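Class I phosphodiesterase PDEB1 (Leishmania major, PDB 2R8Q) is a class I cyclic-nucleotide phosphodiesterase family member whose all-helical catalytic domain holds a zinc ion, a magnesium ion and 3-isobutyl-1-methylxanthine. Local coordinates at residues Pro98-Tyr103 and Val139-His144; Arg91-Arg96 and Ile181-Asp186; Gly61-Leu66 and Asn85-Cys90; Cys109-Thr114 and Val258-Glu263. All blocks are in the same frame, centred on the assembly; numbering follows the deposited sequence.

Contact 1 of 4, residues Pro98-Tyr103 and Val139-His144; sequences PYHNFY and VHDLDH. With ZN (zinc ion), chain C; MG (magnesium ion), chain D; IBM (3-isobutyl-1-methylxanthine), chain E.
The H100 imidazole lies over one face of the H144 imidazole. The ring centroids are 3.8 Å apart and the planes differ by only 6°, a face-to-face stack. H100 CB also sits over the H144 ring as a CH-pi contact. With chi1 at -162°, H144 turns CG to the far side from its backbone N, which swings the ring under H100. The other face of H100 is covered by CD2 of its neighbour Y99, so the imidazole is sandwiched. Both of its nitrogens are engaged. ND1 is hydrogen-bonded to E275, and H100 NE2 is hydrogen-bonded to the oxygen of water 2 at 2.7 Å, in the ring plane. That water binds zinc. D141 OD2 approaches the edge of the H100 ring, 3.3 Å from H100 CD2, with the carboxylate plane steeply turned against it. The same OD2 of D141 binds zinc at 2.1 Å, while D141 OD1 binds magnesium at 2.2 Å. H140 NE2 is another zinc ligand, and H104 and D254 complete the protein part of that site. Water 3 bridges the two metals. Water 1 joins the backbones by donating to H100 O and to H144 O. Y99 and H100 also line the 3-isobutyl-1-methylxanthine pocket, where H100 CE1 is 3.8 Å from ligand C13. The stack and the E275 bond fix the tilt and rotation of H100, and this holds NE2 against a water of the two-metal centre.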
# COMPACT_ATOMS: atom_id res chain seq x y z
N PRO A 98 -3.53 -4.80 22.46
CA PRO A 98 -4.04 -4.10 23.65
C PRO A 98 -4.74 -2.76 23.45
O PRO A 98 -5.75 -2.49 24.11
CB PRO A 98 -2.80 -3.96 24.53
CG PRO A 98 -1.95 -5.13 24.12
CD PRO A 98 -2.10 -5.11 22.62
N TYR A 99 -4.20 -1.93 22.57
CA TYR A 99 -4.77 -0.61 22.37
C TYR A 99 -5.33 -0.31 20.98
O TYR A 99 -6.47 0.12 20.86
CB TYR A 99 -3.73 0.46 22.72
CG TYR A 99 -4.26 1.88 22.61
CD1 TYR A 99 -5.12 2.40 23.58
CD2 TYR A 99 -3.91 2.69 21.54
CE1 TYR A 99 -5.61 3.69 23.48
CE2 TYR A 99 -4.40 3.97 21.42
CZ TYR A 99 -5.25 4.48 22.39
OH TYR A 99 -5.72 5.76 22.28
N HIS A 100 -4.53 -0.54 19.94
CA HIS A 100 -4.98 -0.24 18.59
C HIS A 100 -5.89 -1.29 17.99
O HIS A 100 -5.66 -1.79 16.88
CB HIS A 100 -3.78 0.02 17.67
CG HIS A 100 -3.13 1.35 17.91
ND1 HIS A 100 -1.99 1.50 18.67
CD2 HIS A 100 -3.50 2.60 17.54
CE1 HIS A 100 -1.67 2.78 18.75
NE2 HIS A 100 -2.57 3.47 18.07
N ASN A 101 -6.94 -1.60 18.74
CA ASN A 101 -7.94 -2.57 18.32
C ASN A 101 -9.21 -1.82 17.92
O ASN A 101 -9.24 -0.59 17.93
CB ASN A 101 -8.22 -3.55 19.46
CG ASN A 101 -8.53 -2.85 20.77
OD1 ASN A 101 -9.41 -2.00 20.82
ND2 ASN A 101 -7.80 -3.20 21.82
N PHE A 102 -10.26 -2.56 17.56
CA PHE A 102 -11.50 -1.94 17.13
C PHE A 102 -12.08 -0.94 18.13
O PHE A 102 -12.64 0.08 17.74
CB PHE A 102 -12.53 -3.03 16.81
CG PHE A 102 -13.82 -2.53 16.22
CD1 PHE A 102 -13.83 -1.80 15.03
CD2 PHE A 102 -15.04 -2.81 16.84
CE1 PHE A 102 -15.03 -1.36 14.46
CE2 PHE A 102 -16.24 -2.38 16.28
CZ PHE A 102 -16.24 -1.66 15.09
N TYR A 103 -11.93 -1.21 19.43
CA TYR A 103 -12.47 -0.29 20.43
C TYR A 103 -11.86 1.10 20.37
O TYR A 103 -12.53 2.09 20.68
CB TYR A 103 -12.29 -0.88 21.83
CG TYR A 103 -12.93 -2.24 21.97
CD1 TYR A 103 -12.16 -3.37 22.25
CD2 TYR A 103 -14.31 -2.41 21.81
CE1 TYR A 103 -12.74 -4.63 22.37
CE2 TYR A 103 -14.90 -3.67 21.92
CZ TYR A 103 -14.11 -4.77 22.20
OH TYR A 103 -14.67 -6.02 22.31
N VAL A 139 -11.58 3.98 9.95
CA VAL A 139 -10.54 3.37 9.12
C VAL A 139 -9.13 3.86 9.45
O VAL A 139 -8.16 3.33 8.93
CB VAL A 139 -10.75 3.68 7.61
CG1 VAL A 139 -12.16 3.28 7.18
CG2 VAL A 139 -10.50 5.15 7.34
N HIS A 140 -9.03 4.86 10.33
CA HIS A 140 -7.73 5.47 10.59
C HIS A 140 -6.57 4.64 11.16
O HIS A 140 -5.43 5.09 11.09
CB HIS A 140 -7.91 6.77 11.39
CG HIS A 140 -7.77 6.61 12.87
ND1 HIS A 140 -8.80 6.17 13.68
CD2 HIS A 140 -6.72 6.83 13.69
CE1 HIS A 140 -8.39 6.13 14.93
NE2 HIS A 140 -7.13 6.53 14.97
N ASP A 141 -6.85 3.45 11.69
CA ASP A 141 -5.79 2.59 12.23
C ASP A 141 -5.88 1.15 11.71
O ASP A 141 -5.31 0.24 12.31
CB ASP A 141 -5.84 2.56 13.77
CG ASP A 141 -5.02 3.66 14.40
OD1 ASP A 141 -3.94 3.97 13.85
OD2 ASP A 141 -5.44 4.20 15.45
N LEU A 142 -6.58 0.95 10.60
CA LEU A 142 -6.76 -0.40 10.05
C LEU A 142 -5.51 -1.28 10.00
O LEU A 142 -4.48 -0.89 9.48
CB LEU A 142 -7.35 -0.31 8.63
CG LEU A 142 -8.80 0.16 8.49
CD1 LEU A 142 -9.08 0.54 7.04
CD2 LEU A 142 -9.75 -0.93 8.95
N ASP A 143 -5.65 -2.48 10.56
CA ASP A 143 -4.58 -3.48 10.57
C ASP A 143 -3.32 -3.08 11.33
O ASP A 143 -2.22 -3.53 11.01
CB ASP A 143 -4.25 -3.88 9.13
CG ASP A 143 -3.37 -5.13 9.04
OD1 ASP A 143 -3.65 -6.11 9.75
OD2 ASP A 143 -2.42 -5.12 8.23
N HIS A 144 -3.49 -2.23 12.34
CA HIS A 144 -2.36 -1.82 13.17
C HIS A 144 -1.87 -3.11 13.83
O HIS A 144 -2.67 -3.95 14.25
CB HIS A 144 -2.83 -0.82 14.23
CG HIS A 144 -1.73 -0.02 14.85
ND1 HIS A 144 -0.79 -0.58 15.69
CD2 HIS A 144 -1.43 1.30 14.77
CE1 HIS A 144 0.04 0.36 16.10
NE2 HIS A 144 -0.32 1.51 15.56
ZN ZN C . -5.49 6.09 16.42
MG MG D . -2.58 5.64 14.09
N9 IBM E . 1.77 8.20 23.53
C8 IBM E . 2.60 8.20 24.63
N7 IBM E . 1.97 8.10 25.77
C5 IBM E . 0.63 8.04 25.40
C4 IBM E . 0.49 8.10 24.03
N3 IBM E . -0.65 8.06 23.32
C2 IBM E . -1.79 7.96 24.07
N1 IBM E . -1.75 7.89 25.47
C6 IBM E . -0.54 7.93 26.13
O6 IBM E . -0.50 7.86 27.35
O2 IBM E . -2.88 7.93 23.51
C10 IBM E . -2.98 7.78 26.22
C11 IBM E . -0.67 8.13 21.87
C12 IBM E . -0.01 6.87 21.30
C13 IBM E . -1.03 5.77 21.08
C14 IBM E . 0.73 7.19 20.01
O HOH W 1 -5.40 -3.46 14.59
O HOH W 2 -3.72 5.92 17.86
O HOH W 3 -3.85 6.94 15.31
O HOH W 4 -1.14 4.40 12.96
O HOH W 5 -1.14 7.28 13.88
O HOH W 6 -1.55 4.94 15.93

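Contact 2 of 4, residues Arg91-Arg96 and Ile181-Asp186; sequences RRRYRR and IEILSD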
# COMPACT_ATOMS: atom_id res chain seq x y z
N ARG A 91 -14.12 -3.58 11.24
CA ARG A 91 -13.87 -4.39 12.43
C ARG A 91 -13.00 -5.61 12.12
O ARG A 91 -12.10 -5.95 12.90
CB ARG A 91 -15.20 -4.84 13.04
CG ARG A 91 -15.06 -5.49 14.40
CD ARG A 91 -16.41 -5.89 14.97
NE ARG A 91 -17.00 -7.02 14.26
CZ ARG A 91 -18.15 -7.60 14.59
NH1 ARG A 91 -18.84 -7.15 15.62
NH2 ARG A 91 -18.60 -8.64 13.89
N ARG A 92 -13.26 -6.25 10.99
CA ARG A 92 -12.51 -7.43 10.58
C ARG A 92 -11.02 -7.18 10.41
O ARG A 92 -10.21 -8.10 10.51
CB ARG A 92 -13.03 -7.97 9.24
CG ARG A 92 -14.37 -8.64 9.28
CD ARG A 92 -14.76 -9.07 7.87
NE ARG A 92 -15.98 -9.86 7.84
CZ ARG A 92 -16.52 -10.34 6.73
NH1 ARG A 92 -15.95 -10.12 5.56
NH2 ARG A 92 -17.63 -11.06 6.80
N ARG A 93 -10.66 -5.93 10.14
CA ARG A 93 -9.27 -5.59 9.89
C ARG A 93 -8.48 -5.07 11.08
O ARG A 93 -7.32 -4.65 10.93
CB ARG A 93 -9.19 -4.64 8.70
CG ARG A 93 -9.61 -5.34 7.40
CD ARG A 93 -9.72 -4.39 6.23
NE ARG A 93 -9.99 -5.08 4.96
CZ ARG A 93 -11.12 -5.71 4.66
NH1 ARG A 93 -12.13 -5.75 5.52
NH2 ARG A 93 -11.25 -6.28 3.47
N TYR A 94 -9.09 -5.08 12.26
CA TYR A 94 -8.38 -4.67 13.47
C TYR A 94 -7.93 -5.94 14.18
O TYR A 94 -8.68 -6.92 14.28
CB TYR A 94 -9.26 -3.81 14.38
CG TYR A 94 -9.39 -2.40 13.85
CD1 TYR A 94 -10.48 -2.02 13.07
CD2 TYR A 94 -8.36 -1.47 14.03
CE1 TYR A 94 -10.54 -0.76 12.47
CE2 TYR A 94 -8.41 -0.22 13.44
CZ TYR A 94 -9.50 0.13 12.65
OH TYR A 94 -9.52 1.35 12.01
N ARG A 95 -6.70 -5.91 14.66
CA ARG A 95 -6.11 -7.06 15.34
C ARG A 95 -6.36 -7.05 16.84
O ARG A 95 -6.78 -6.04 17.42
CB ARG A 95 -4.60 -7.09 15.07
CG ARG A 95 -4.24 -7.11 13.59
CD ARG A 95 -2.74 -7.31 13.40
NE ARG A 95 -2.36 -7.40 11.99
CZ ARG A 95 -1.14 -7.72 11.57
NH1 ARG A 95 -0.18 -7.99 12.45
NH2 ARG A 95 -0.88 -7.77 10.27
N ARG A 96 -6.09 -8.18 17.47
CA ARG A 96 -6.28 -8.30 18.91
C ARG A 96 -5.09 -7.79 19.69
O ARG A 96 -4.44 -8.54 20.43
CB ARG A 96 -6.57 -9.76 19.28
CG ARG A 96 -7.83 -10.32 18.65
CD ARG A 96 -8.17 -11.69 19.21
NE ARG A 96 -9.35 -12.27 18.57
CZ ARG A 96 -9.41 -12.63 17.30
NH1 ARG A 96 -8.35 -12.47 16.51
NH2 ARG A 96 -10.53 -13.15 16.80
N ILE A 181 -9.23 2.18 1.23
CA ILE A 181 -9.58 2.17 -0.18
C ILE A 181 -10.10 0.80 -0.59
O ILE A 181 -11.07 0.69 -1.34
CB ILE A 181 -8.35 2.56 -1.05
CG1 ILE A 181 -8.05 4.05 -0.85
CG2 ILE A 181 -8.61 2.25 -2.53
CD1 ILE A 181 -6.73 4.52 -1.46
N GLU A 182 -9.45 -0.25 -0.08
CA GLU A 182 -9.86 -1.62 -0.38
C GLU A 182 -11.29 -1.87 0.08
O GLU A 182 -12.12 -2.39 -0.67
CB GLU A 182 -8.91 -2.60 0.32
CG GLU A 182 -9.31 -4.05 0.21
CD GLU A 182 -8.40 -4.95 1.02
OE1 GLU A 182 -7.19 -4.99 0.72
OE2 GLU A 182 -8.90 -5.62 1.95
N ILE A 183 -11.58 -1.52 1.33
CA ILE A 183 -12.92 -1.71 1.88
C ILE A 183 -13.98 -0.96 1.08
O ILE A 183 -15.02 -1.53 0.73
CB ILE A 183 -12.98 -1.22 3.35
CG1 ILE A 183 -12.13 -2.13 4.24
CG2 ILE A 183 -14.43 -1.18 3.83
CD1 ILE A 183 -11.98 -1.63 5.67
N LEU A 184 -13.71 0.30 0.78
CA LEU A 184 -14.65 1.14 0.04
C LEU A 184 -14.84 0.75 -1.42
O LEU A 184 -15.79 1.20 -2.07
CB LEU A 184 -14.22 2.61 0.13
CG LEU A 184 -14.30 3.18 1.54
CD1 LEU A 184 -13.59 4.53 1.60
CD2 LEU A 184 -15.76 3.31 1.96
N SER A 185 -13.94 -0.08 -1.95
CA SER A 185 -14.05 -0.51 -3.35
C SER A 185 -15.17 -1.52 -3.52
O SER A 185 -15.57 -1.83 -4.64
CB SER A 185 -12.73 -1.12 -3.83
OG SER A 185 -12.48 -2.37 -3.22
N ASP A 186 -15.67 -2.03 -2.39
CA ASP A 186 -16.76 -3.00 -2.37
C ASP A 186 -18.09 -2.26 -2.36
O ASP A 186 -18.40 -1.53 -1.42
CB ASP A 186 -16.64 -3.87 -1.11
CG ASP A 186 -17.80 -4.83 -0.94
OD1 ASP A 186 -17.89 -5.44 0.15
OD2 ASP A 186 -18.62 -4.98 -1.87
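The backbones stay well apart, with R93 CA and I183 CA, the nearest pair, 9.6 Å from each other. Residues 91-96 run off the end of helix 80-92, and residues 181-186 form the last part of helix 171-184 and the turn after it. The gap is bridged by R93. Its chain runs straight from CG to NE and carries the guanidinium across to helix 171-184, and a bend at chi4 turns NE and NH2 to E182. There it forms a salt bridge. Both nitrogens bond to one oxygen, E182 OE2. R93 NH2 to E182 OE2 is the shorter bond, 2.9 Å, with an N-H...O angle of 159°. It uses the anti lone pair of OE2. R93 NE lies 3.2 Å from E182 OE2, in a more bent bond that meets the oxygen from above the carboxylate plane. The oxygen lies in the guanidinium plane, but the two planar groups are turned 70° against each other. E182 swings its CG away from the backbone N (chi1 173°), and the extended chain beyond carries the carboxylate out to R93. I183 packs against the same arginine. Its CG1 lies over one face of the guanidinium, toward the rim, and I183 CD1 touches R93 CD at 3.6 Å. R93 NH1 bonds back to Q89 O. The guanidinium is thus held at its edge by E182, at one face by I183 and by the last turn of helix 80-92 through Q89 O. E182 is exposed, so solvent probably weakens the ion pair, while the buried I183 supplies an apolar base.

Contact 3 of 4, residues Gly61-Leu66 and Asn85-Cys90; sequences GVVYNL and NFILQC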
# COMPACT_ATOMS: atom_id res chain seq x y z
N GLY A 61 -22.36 -1.88 17.30
CA GLY A 61 -23.70 -1.32 17.45
C GLY A 61 -23.67 0.12 17.91
O GLY A 61 -24.53 0.91 17.53
N VAL A 62 -22.68 0.47 18.72
CA VAL A 62 -22.53 1.83 19.20
C VAL A 62 -22.33 2.75 18.00
O VAL A 62 -23.03 3.76 17.85
CB VAL A 62 -21.33 1.97 20.16
CG1 VAL A 62 -21.05 3.43 20.48
CG2 VAL A 62 -21.61 1.19 21.44
N VAL A 63 -21.38 2.40 17.14
CA VAL A 63 -21.12 3.24 15.97
C VAL A 63 -22.26 3.23 14.96
O VAL A 63 -22.55 4.27 14.36
CB VAL A 63 -19.80 2.85 15.27
CG1 VAL A 63 -18.62 3.19 16.17
CG2 VAL A 63 -19.80 1.39 14.92
N TYR A 64 -22.91 2.09 14.76
CA TYR A 64 -24.01 2.06 13.80
C TYR A 64 -25.15 2.96 14.27
O TYR A 64 -25.71 3.73 13.49
CB TYR A 64 -24.55 0.64 13.59
CG TYR A 64 -25.74 0.60 12.65
CD1 TYR A 64 -27.04 0.77 13.13
CD2 TYR A 64 -25.56 0.51 11.27
CE1 TYR A 64 -28.13 0.85 12.26
CE2 TYR A 64 -26.64 0.59 10.39
CZ TYR A 64 -27.92 0.76 10.90
OH TYR A 64 -28.98 0.87 10.03
N ASN A 65 -25.47 2.88 15.56
CA ASN A 65 -26.54 3.69 16.13
C ASN A 65 -26.19 5.17 16.06
O ASN A 65 -26.98 5.99 15.59
CB ASN A 65 -26.77 3.30 17.59
CG ASN A 65 -27.99 3.97 18.18
OD1 ASN A 65 -29.11 3.48 18.06
ND2 ASN A 65 -27.78 5.12 18.82
N LEU A 66 -24.99 5.51 16.51
CA LEU A 66 -24.54 6.89 16.52
C LEU A 66 -24.52 7.50 15.12
O LEU A 66 -25.06 8.59 14.91
CB LEU A 66 -23.15 7.00 17.14
CG LEU A 66 -22.57 8.41 17.24
CD1 LEU A 66 -23.42 9.26 18.18
CD2 LEU A 66 -21.14 8.34 17.75
N ASN A 85 -22.35 -2.88 6.88
CA ASN A 85 -21.32 -3.70 6.25
C ASN A 85 -19.97 -3.01 6.38
O ASN A 85 -18.96 -3.66 6.64
CB ASN A 85 -21.62 -3.94 4.77
CG ASN A 85 -22.71 -4.97 4.54
OD1 ASN A 85 -22.97 -5.82 5.40
ND2 ASN A 85 -23.34 -4.91 3.37
N PHE A 86 -19.95 -1.70 6.17
CA PHE A 86 -18.71 -0.93 6.27
C PHE A 86 -18.12 -1.07 7.68
O PHE A 86 -16.93 -1.36 7.84
CB PHE A 86 -18.97 0.55 5.96
CG PHE A 86 -17.79 1.45 6.20
CD1 PHE A 86 -16.72 1.46 5.31
CD2 PHE A 86 -17.76 2.28 7.32
CE1 PHE A 86 -15.63 2.29 5.53
CE2 PHE A 86 -16.67 3.12 7.55
CZ PHE A 86 -15.60 3.12 6.66
N ILE A 87 -18.95 -0.87 8.69
CA ILE A 87 -18.49 -0.98 10.07
C ILE A 87 -17.90 -2.38 10.32
O ILE A 87 -16.84 -2.51 10.92
CB ILE A 87 -19.65 -0.73 11.05
CG1 ILE A 87 -20.11 0.73 10.93
CG2 ILE A 87 -19.22 -1.04 12.48
CD1 ILE A 87 -21.41 1.03 11.66
N LEU A 88 -18.58 -3.41 9.83
CA LEU A 88 -18.10 -4.78 10.03
C LEU A 88 -16.85 -5.11 9.21
O LEU A 88 -16.03 -5.91 9.65
CB LEU A 88 -19.21 -5.78 9.72
CG LEU A 88 -20.39 -5.74 10.70
CD1 LEU A 88 -21.49 -6.66 10.22
CD2 LEU A 88 -19.90 -6.15 12.09
N GLN A 89 -16.71 -4.50 8.04
CA GLN A 89 -15.53 -4.74 7.22
C GLN A 89 -14.34 -4.08 7.91
O GLN A 89 -13.22 -4.59 7.87
CB GLN A 89 -15.72 -4.17 5.81
CG GLN A 89 -16.68 -4.99 4.93
CD GLN A 89 -16.09 -6.32 4.47
OE1 GLN A 89 -15.03 -6.74 4.92
NE2 GLN A 89 -16.81 -7.00 3.58
N CYS A 90 -14.58 -2.94 8.56
CA CYS A 90 -13.52 -2.26 9.29
C CYS A 90 -13.12 -3.12 10.49
O CYS A 90 -11.94 -3.38 10.73
CB CYS A 90 -13.98 -0.88 9.79
SG CYS A 90 -14.08 0.42 8.53
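I87 gives up the most surface here and meets two consecutive residues of helix 55-68, V63 and Y64. Its two branches divide the work. I87 CG2 meets V63 CG2 at 3.5 Å, a tight methyl pair. I87 CD1 reaches further, to the backbone of the facing helix, and lies 3.5 Å from Y64 CA. I87 CD1 also touches Y64 CB at 3.7 Å. The isoleucine CG1 is anti to the carbonyl carbon (chi1 -66°) and the chain continues extended, which carries CD1 up to the main chain. The V63 and I87 side chains run antiparallel alongside each other. V63 CG2 also comes within 3.7 Å of I87 CD1, so this one methyl touches both methyls of the isoleucine. The Y64 side chain touches through CB, and I87 CD1 lies somewhat further from the ring, at its edge and near its plane. Y64 CA and I87 CA, the nearest pair, are 7.3 Å apart. V63 also packs on V106 and L138, and I87 on F102, so helices 102-118 and 127-139 close round the pair. This is apolar helix-to-helix packing, as expected in the all-helical catalytic domain of this phosphodiesterase family.

Contact 4 of 4, residues Cys109-Thr114 and Val258-Glu263; sequences CQTLHT and VTKPFE
Residues 109-114 are a piece of helix 102-118. Residues 258-263 leave a short 3-10 turn, pass through K260 and P261, and enter helix 262-285, with P261 at the N-cap position. T111 CA and K260 CA approach most closely, yet 9.6 Å separates them. One long side chain spans the distance. The ends of K260 and T111 meet head-on, and K260 NZ donates a hydrogen bond of 2.8 Å to T111 OG1. The lysine chain bends at chi2 (-51°) and again at chi4 (73°), and the second bend sets the ammonium group at the hydroxyl. K260 CE lies 3.6 Å from T111 OG1 and packs more loosely on T111 CG2. The threonine oxygen is also hydrogen-bonded to D107 O, one turn back in its helix, so it links the lysine to that helix backbone. A second bridge runs through solvent. Water 7 accepts from K260 NZ (2.9 Å) and donates to Q110 OE1 (2.7 Å). D107 OD1 adds a long, weak ion pair to NZ. One turn on, T114 OG1 donates to T111 O at 2.6 Å. Helix 102-118 here rests on helix 127-139 through C109 and L112. On the other segment, V258 and T259 pack on helix 302-324, while F262 packs on helix 330-348.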
# COMPACT_ATOMS: atom_id res chain seq x y z
N CYS A 109 -14.27 7.66 16.92
CA CYS A 109 -15.47 8.05 16.17
C CYS A 109 -16.47 8.73 17.10
O CYS A 109 -16.95 9.83 16.81
CB CYS A 109 -16.09 6.80 15.53
SG CYS A 109 -17.58 7.11 14.54
N GLN A 110 -16.77 8.09 18.23
CA GLN A 110 -17.72 8.64 19.19
C GLN A 110 -17.23 9.98 19.76
O GLN A 110 -18.01 10.92 19.94
CB GLN A 110 -17.93 7.63 20.33
CG GLN A 110 -19.07 7.93 21.29
CD GLN A 110 -18.69 8.90 22.40
OE1 GLN A 110 -17.58 8.86 22.92
NE2 GLN A 110 -19.63 9.76 22.78
N THR A 111 -15.93 10.06 20.02
CA THR A 111 -15.34 11.27 20.56
C THR A 111 -15.45 12.42 19.56
O THR A 111 -15.77 13.56 19.93
CB THR A 111 -13.86 11.04 20.92
OG1 THR A 111 -13.77 10.02 21.92
CG2 THR A 111 -13.22 12.31 21.43
N LEU A 112 -15.19 12.14 18.29
CA LEU A 112 -15.29 13.18 17.27
C LEU A 112 -16.72 13.69 17.17
O LEU A 112 -16.94 14.88 16.93
CB LEU A 112 -14.82 12.65 15.91
CG LEU A 112 -13.31 12.46 15.81
CD1 LEU A 112 -12.96 11.81 14.49
CD2 LEU A 112 -12.62 13.81 15.94
N HIS A 113 -17.69 12.81 17.36
CA HIS A 113 -19.08 13.24 17.31
C HIS A 113 -19.28 14.26 18.42
O HIS A 113 -19.88 15.31 18.20
CB HIS A 113 -20.03 12.05 17.50
CG HIS A 113 -21.48 12.40 17.35
ND1 HIS A 113 -22.18 13.09 18.31
CD2 HIS A 113 -22.36 12.16 16.34
CE1 HIS A 113 -23.43 13.26 17.90
NE2 HIS A 113 -23.56 12.70 16.71
N THR A 114 -18.75 13.99 19.61
CA THR A 114 -18.91 14.95 20.70
C THR A 114 -18.23 16.28 20.41
O THR A 114 -18.72 17.34 20.81
CB THR A 114 -18.41 14.41 22.08
OG1 THR A 114 -16.98 14.33 22.09
CG2 THR A 114 -19.00 13.04 22.35
N VAL A 258 -6.50 11.31 27.44
CA VAL A 258 -6.18 12.12 28.62
C VAL A 258 -7.21 13.17 29.00
O VAL A 258 -7.10 13.79 30.05
CB VAL A 258 -4.82 12.82 28.46
CG1 VAL A 258 -3.71 11.78 28.34
CG2 VAL A 258 -4.84 13.73 27.24
N THR A 259 -8.21 13.37 28.14
CA THR A 259 -9.25 14.36 28.41
C THR A 259 -10.56 13.72 28.89
O THR A 259 -11.54 14.42 29.10
CB THR A 259 -9.57 15.18 27.16
OG1 THR A 259 -10.19 14.33 26.18
CG2 THR A 259 -8.30 15.78 26.57
N LYS A 260 -10.57 12.41 29.04
CA LYS A 260 -11.79 11.72 29.49
C LYS A 260 -11.85 11.63 31.01
O LYS A 260 -10.84 11.83 31.69
CB LYS A 260 -11.85 10.30 28.90
CG LYS A 260 -11.83 10.26 27.37
CD LYS A 260 -12.89 11.18 26.77
CE LYS A 260 -12.87 11.14 25.24
NZ LYS A 260 -13.45 9.87 24.72
N PRO A 261 -13.04 11.36 31.57
CA PRO A 261 -13.18 11.25 33.03
C PRO A 261 -12.03 10.40 33.55
O PRO A 261 -11.69 9.37 32.96
CB PRO A 261 -14.54 10.59 33.18
CG PRO A 261 -15.32 11.23 32.06
CD PRO A 261 -14.34 11.17 30.90
N PHE A 262 -11.43 10.81 34.66
CA PHE A 262 -10.27 10.13 35.20
C PHE A 262 -10.20 8.61 35.14
O PHE A 262 -9.24 8.05 34.62
CB PHE A 262 -9.99 10.56 36.64
CG PHE A 262 -8.64 10.12 37.13
CD1 PHE A 262 -7.48 10.70 36.61
CD2 PHE A 262 -8.52 9.08 38.04
CE1 PHE A 262 -6.22 10.25 37.00
CE2 PHE A 262 -7.26 8.62 38.44
CZ PHE A 262 -6.11 9.21 37.92
N GLU A 263 -11.20 7.92 35.69
CA GLU A 263 -11.18 6.47 35.69
C GLU A 263 -11.15 5.89 34.28
O GLU A 263 -10.50 4.88 34.03
CB GLU A 263 -12.38 5.91 36.47
CG GLU A 263 -12.35 6.25 37.95
CD GLU A 263 -11.03 5.91 38.60
OE1 GLU A 263 -10.55 4.77 38.43
OE2 GLU A 263 -10.46 6.78 39.30
O HOH W 7 -16.34 10.37 24.85

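From the N terminus, contact 3 closes first, joining helix 55-68 to helix 80-92 across a short connection holding helix 72-75. Helix 80-92 then leads into contact 2, whose loop runs on to the end of helix 171-184. Contact 1 opens and closes within that long loop and ties the loop leading into helix 102-118 to the metal-binding turn after helix 127-139. Contact 4 opens inside it too but closes far beyond, at the start of helix 262-285, so it crosses both contacts 1 and 2. Contacts 1 and 2 are joined directly by the D143-R95 salt bridge. F86 packs against both V139 and I183, linking contact 3 to contacts 1 and 2, and L66 touches H113 of contact 4.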